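Local coordinates for protein tryptophan halogenase (Shewanella frigidimarina, PDB 2PYX) that probably acts as a flavin-dependent halogenase of the tryptophan halogenase family, binding FAD and modifying tryptophan or a related substrate, at residues A438-Q450 and F465-Q477. Numbering follows the deposited sequence. Where two conformers were deposited one is given.
Sequences AMLELWRYQTPSQ and FQYVLYGMSFNTQ
With chi1 at -65°, Thr476 sets OG1 anti to its own carbonyl carbon and aims it at the backbone oxygen of Trp443. The bond from Thr476 OG1 to Trp443 O is 2.7 Å long and arrives nearly along the C=O axis, while Tyr470 OH donates to the same Thr476 OG1 from 2.6 Å. The phenol thus holds the threonine hydroxyl, and the hydroxyl grips Trp443 O. Phe474, its CG anti to the backbone N (chi1 -174°), turns its ring edge to the same oxygen, leaving CE2 3.5 Å from Trp443 O; Leu469 CD1 lies against one ring face. Helix 462-471 ends in a Schellman motif, Ser473 taking positive phi and Phe474 N bonding to Leu469 O, just before the Phe474 ring leaves the chain.

Further along, Gln477 N gives Arg444 O a nearly straight bond of 2.9 Å, and two waters join Tyr445 O to Gln477, one through its backbone O and the other through OE1.

Leu469 fills the apolar middle: CD2 sits 3.6 Å from Pro448 CG and also touches Trp443 CB. The Trp443 indole lies between Met439 O on one face and Pro448 CG on the other, its CH2 corner meets Phe465 CD2 obliquely at 3.6 Å, and its NE1 is hydrogen-bonded to Asp452. The Phe465 side chain is about 9 Å from that of Glu361, a predicted tryptophan-binding residue. Pro448 CD meets Tyr470 obliquely, near CE2 and OH, and Pro448 O accepts from Gln466 NE2 at 2.8 Å, out of the carbonyl plane; that amide nitrogen also serves Asp123.

Thus helix side chains and the loops that follow join the two segments: one buried hydroxyl, itself held by a second, and a side-chain amide satisfy backbone carbonyls around an apolar centre, whereas at the exposed Tyr445-Gln477 margin two waters supplement the direct contact.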
# COMPACT_ATOMS: atom_id res chain seq x y z
N ALA A 438 -24.22 1.28 -3.51
CA ALA A 438 -24.65 1.61 -4.87
C ALA A 438 -23.93 0.75 -5.89
O ALA A 438 -24.51 0.27 -6.88
CB ALA A 438 -24.48 3.07 -5.17
N MSE A 439 -22.63 0.57 -5.68
CA MSE A 439 -21.83 -0.24 -6.59
C MSE A 439 -22.23 -1.70 -6.57
O MSE A 439 -22.31 -2.36 -7.60
CB MSE A 439 -20.36 -0.11 -6.29
CG MSE A 439 -19.76 1.23 -6.68
SE MSE A 439 -19.92 1.61 -8.65
CE MSE A 439 -20.95 2.52 -8.28
N LEU A 440 -22.46 -2.23 -5.38
CA LEU A 440 -22.86 -3.63 -5.24
C LEU A 440 -24.16 -3.92 -5.97
O LEU A 440 -24.32 -4.98 -6.56
CB LEU A 440 -22.99 -3.99 -3.75
CG LEU A 440 -21.65 -4.14 -3.03
CD1 LEU A 440 -21.89 -4.22 -1.53
CD2 LEU A 440 -20.81 -5.29 -3.57
N GLU A 441 -25.07 -2.96 -5.95
CA GLU A 441 -26.31 -3.08 -6.69
C GLU A 441 -26.05 -3.01 -8.19
O GLU A 441 -26.53 -3.86 -8.95
CB GLU A 441 -27.31 -2.03 -6.22
CG GLU A 441 -28.59 -1.97 -7.00
CD GLU A 441 -29.46 -0.79 -6.59
OE1 GLU A 441 -29.21 0.41 -7.00
OE2 GLU A 441 -30.44 -1.09 -5.87
N LEU A 442 -25.27 -2.01 -8.63
CA LEU A 442 -24.98 -1.88 -10.05
C LEU A 442 -24.27 -3.11 -10.59
O LEU A 442 -24.59 -3.58 -11.70
CB LEU A 442 -24.14 -0.63 -10.28
CG LEU A 442 -23.77 -0.30 -11.71
CD1 LEU A 442 -25.02 -0.11 -12.53
CD2 LEU A 442 -22.87 0.92 -11.78
N TRP A 443 -23.33 -3.66 -9.82
CA TRP A 443 -22.49 -4.74 -10.31
C TRP A 443 -23.24 -6.07 -10.40
O TRP A 443 -22.74 -6.98 -11.03
CB TRP A 443 -21.23 -4.86 -9.47
CG TRP A 443 -20.34 -3.68 -9.59
CD1 TRP A 443 -20.27 -2.81 -10.65
CD2 TRP A 443 -19.35 -3.25 -8.65
NE1 TRP A 443 -19.28 -1.87 -10.41
CE2 TRP A 443 -18.71 -2.11 -9.20
CE3 TRP A 443 -18.95 -3.69 -7.38
CZ2 TRP A 443 -17.70 -1.42 -8.52
CZ3 TRP A 443 -17.96 -2.99 -6.71
CH2 TRP A 443 -17.36 -1.87 -7.28
N ARG A 444 -24.43 -6.16 -9.80
CA ARG A 444 -25.29 -7.31 -10.09
C ARG A 444 -25.64 -7.37 -11.56
O ARG A 444 -25.96 -8.44 -12.07
CB ARG A 444 -26.56 -7.23 -9.27
CG ARG A 444 -26.40 -7.44 -7.81
CD ARG A 444 -27.72 -7.22 -7.10
NE ARG A 444 -28.70 -8.22 -7.51
CZ ARG A 444 -30.01 -8.15 -7.29
NH1 ARG A 444 -30.56 -7.12 -6.66
NH2 ARG A 444 -30.79 -9.15 -7.70
N TYR A 445 -25.61 -6.22 -12.23
CA TYR A 445 -26.17 -6.08 -13.57
C TYR A 445 -25.15 -5.74 -14.63
O TYR A 445 -25.41 -5.94 -15.83
CB TYR A 445 -27.33 -5.08 -13.59
CG TYR A 445 -28.44 -5.51 -12.70
CD1 TYR A 445 -29.28 -6.53 -13.09
CD2 TYR A 445 -28.62 -4.94 -11.45
CE1 TYR A 445 -30.27 -6.97 -12.25
CE2 TYR A 445 -29.62 -5.36 -10.61
CZ TYR A 445 -30.44 -6.37 -11.02
OH TYR A 445 -31.48 -6.83 -10.19
N GLN A 446 -23.99 -5.24 -14.24
CA GLN A 446 -22.90 -5.00 -15.19
C GLN A 446 -21.55 -5.09 -14.49
O GLN A 446 -21.46 -4.88 -13.28
CB GLN A 446 -23.04 -3.65 -15.88
CG GLN A 446 -22.97 -2.44 -14.95
CD GLN A 446 -23.10 -1.14 -15.71
OE1 GLN A 446 -23.91 -1.04 -16.65
NE2 GLN A 446 -22.30 -0.14 -15.33
N THR A 447 -20.49 -5.37 -15.23
CA THR A 447 -19.19 -5.45 -14.62
C THR A 447 -18.69 -4.09 -14.15
O THR A 447 -19.06 -3.05 -14.72
CB THR A 447 -18.14 -6.07 -15.53
OG1 THR A 447 -17.96 -5.23 -16.68
CG2 THR A 447 -18.55 -7.46 -15.96
N PRO A 448 -17.80 -4.08 -13.15
CA PRO A 448 -17.07 -2.84 -12.82
C PRO A 448 -16.32 -2.37 -14.06
O PRO A 448 -15.85 -3.18 -14.87
CB PRO A 448 -16.09 -3.26 -11.71
CG PRO A 448 -16.73 -4.57 -11.11
CD PRO A 448 -17.36 -5.23 -12.32
N SER A 449 -16.25 -1.06 -14.21
CA SER A 449 -15.52 -0.51 -15.35
C SER A 449 -14.92 0.83 -15.00
O SER A 449 -15.18 1.38 -13.95
CB SER A 449 -16.43 -0.36 -16.57
OG SER A 449 -17.23 0.79 -16.40
N GLN A 450 -14.11 1.34 -15.92
CA GLN A 450 -13.53 2.69 -15.74
C GLN A 450 -14.59 3.76 -15.57
O GLN A 450 -14.33 4.82 -14.96
CB GLN A 450 -12.62 3.07 -16.91
N PHE A 465 -11.10 -3.88 -8.66
CA PHE A 465 -12.45 -4.22 -8.26
C PHE A 465 -12.91 -5.48 -8.96
O PHE A 465 -13.55 -6.35 -8.36
CB PHE A 465 -13.40 -3.06 -8.49
CG PHE A 465 -13.17 -1.92 -7.55
CD1 PHE A 465 -12.17 -0.99 -7.80
CD2 PHE A 465 -13.90 -1.81 -6.37
CE1 PHE A 465 -11.94 0.05 -6.90
CE2 PHE A 465 -13.68 -0.79 -5.48
CZ PHE A 465 -12.69 0.16 -5.75
N GLN A 466 -12.59 -5.63 -10.24
CA GLN A 466 -12.93 -6.85 -10.96
C GLN A 466 -12.25 -8.07 -10.36
O GLN A 466 -12.86 -9.12 -10.18
CB GLN A 466 -12.52 -6.72 -12.43
CG GLN A 466 -13.25 -5.59 -13.16
CD GLN A 466 -12.70 -5.31 -14.55
OE1 GLN A 466 -11.59 -5.75 -14.90
NE2 GLN A 466 -13.51 -4.62 -15.38
N TYR A 467 -10.97 -7.93 -10.05
CA TYR A 467 -10.22 -9.08 -9.53
C TYR A 467 -10.80 -9.57 -8.21
O TYR A 467 -10.88 -10.77 -7.97
CB TYR A 467 -8.76 -8.75 -9.32
CG TYR A 467 -7.92 -8.72 -10.54
CD1 TYR A 467 -7.84 -9.83 -11.40
CD2 TYR A 467 -7.14 -7.62 -10.83
CE1 TYR A 467 -6.99 -9.81 -12.54
CE2 TYR A 467 -6.26 -7.62 -11.97
CZ TYR A 467 -6.22 -8.71 -12.81
OH TYR A 467 -5.36 -8.69 -13.91
N VAL A 468 -11.17 -8.64 -7.32
CA VAL A 468 -11.76 -9.02 -6.05
C VAL A 468 -13.18 -9.53 -6.24
O VAL A 468 -13.54 -10.62 -5.75
CB VAL A 468 -11.68 -7.88 -5.01
CG1 VAL A 468 -12.48 -8.24 -3.73
CG2 VAL A 468 -10.23 -7.62 -4.64
N LEU A 469 -14.02 -8.78 -6.94
CA LEU A 469 -15.42 -9.16 -7.11
C LEU A 469 -15.53 -10.57 -7.68
O LEU A 469 -16.29 -11.40 -7.18
CB LEU A 469 -16.12 -8.14 -8.01
CG LEU A 469 -17.64 -8.14 -8.07
CD1 LEU A 469 -18.26 -7.73 -6.75
CD2 LEU A 469 -18.15 -7.19 -9.13
N TYR A 470 -14.83 -10.81 -8.78
CA TYR A 470 -14.93 -12.09 -9.47
C TYR A 470 -13.99 -13.14 -8.91
O TYR A 470 -14.26 -14.34 -9.05
CB TYR A 470 -14.78 -11.91 -10.97
CG TYR A 470 -15.88 -11.00 -11.50
CD1 TYR A 470 -17.24 -11.29 -11.29
CD2 TYR A 470 -15.57 -9.77 -12.08
CE1 TYR A 470 -18.24 -10.42 -11.67
CE2 TYR A 470 -16.60 -8.91 -12.49
CZ TYR A 470 -17.91 -9.21 -12.29
OH TYR A 470 -18.91 -8.34 -12.66
N GLY A 471 -12.92 -12.74 -8.24
CA GLY A 471 -12.16 -13.68 -7.43
C GLY A 471 -13.04 -14.38 -6.42
O GLY A 471 -12.86 -15.59 -6.14
N MSE A 472 -13.98 -13.64 -5.85
CA MSE A 472 -14.87 -14.14 -4.84
C MSE A 472 -16.21 -14.62 -5.38
O MSE A 472 -17.19 -14.76 -4.65
CB MSE A 472 -15.04 -13.08 -3.73
CG MSE A 472 -13.73 -12.73 -3.11
SE MSE A 472 -13.95 -11.52 -1.55
CE MSE A 472 -14.93 -12.81 -0.32
N SER A 473 -16.27 -14.89 -6.69
CA SER A 473 -17.41 -15.58 -7.31
C SER A 473 -18.72 -14.81 -7.30
O SER A 473 -19.81 -15.39 -7.37
CB SER A 473 -17.60 -16.95 -6.69
OG SER A 473 -16.42 -17.70 -6.88
N PHE A 474 -18.62 -13.48 -7.27
CA PHE A 474 -19.82 -12.66 -7.34
C PHE A 474 -20.52 -12.82 -8.69
O PHE A 474 -19.84 -12.90 -9.72
CB PHE A 474 -19.41 -11.21 -7.14
CG PHE A 474 -20.56 -10.23 -7.04
CD1 PHE A 474 -21.06 -9.85 -5.82
CD2 PHE A 474 -21.06 -9.59 -8.19
CE1 PHE A 474 -22.04 -8.88 -5.72
CE2 PHE A 474 -22.05 -8.65 -8.08
CZ PHE A 474 -22.54 -8.29 -6.86
N ASN A 475 -21.84 -12.91 -8.68
CA ASN A 475 -22.60 -13.10 -9.92
C ASN A 475 -23.06 -11.78 -10.54
O ASN A 475 -23.69 -10.97 -9.86
CB ASN A 475 -23.81 -13.98 -9.67
CG ASN A 475 -23.44 -15.42 -9.37
OD1 ASN A 475 -23.93 -15.99 -8.41
ND2 ASN A 475 -22.60 -16.02 -10.21
N THR A 476 -22.75 -11.62 -11.83
CA THR A 476 -23.17 -10.46 -12.61
C THR A 476 -23.96 -10.99 -13.80
O THR A 476 -23.55 -11.96 -14.45
CB THR A 476 -21.96 -9.66 -13.09
OG1 THR A 476 -21.30 -9.11 -11.95
CG2 THR A 476 -22.34 -8.55 -14.00
N GLN A 477 -25.11 -10.37 -14.05
CA GLN A 477 -25.95 -10.70 -15.20
C GLN A 477 -25.15 -10.62 -16.49
O GLN A 477 -24.40 -9.65 -16.71
CB GLN A 477 -27.16 -9.74 -15.24
CG GLN A 477 -28.21 -10.01 -16.31
CD GLN A 477 -29.49 -9.30 -16.01
OE1 GLN A 477 -29.58 -8.09 -16.16
NE2 GLN A 477 -30.50 -10.04 -15.56
O HOH W 1 -23.96 -7.25 -17.93
O HOH W 2 -27.69 -6.57 -17.19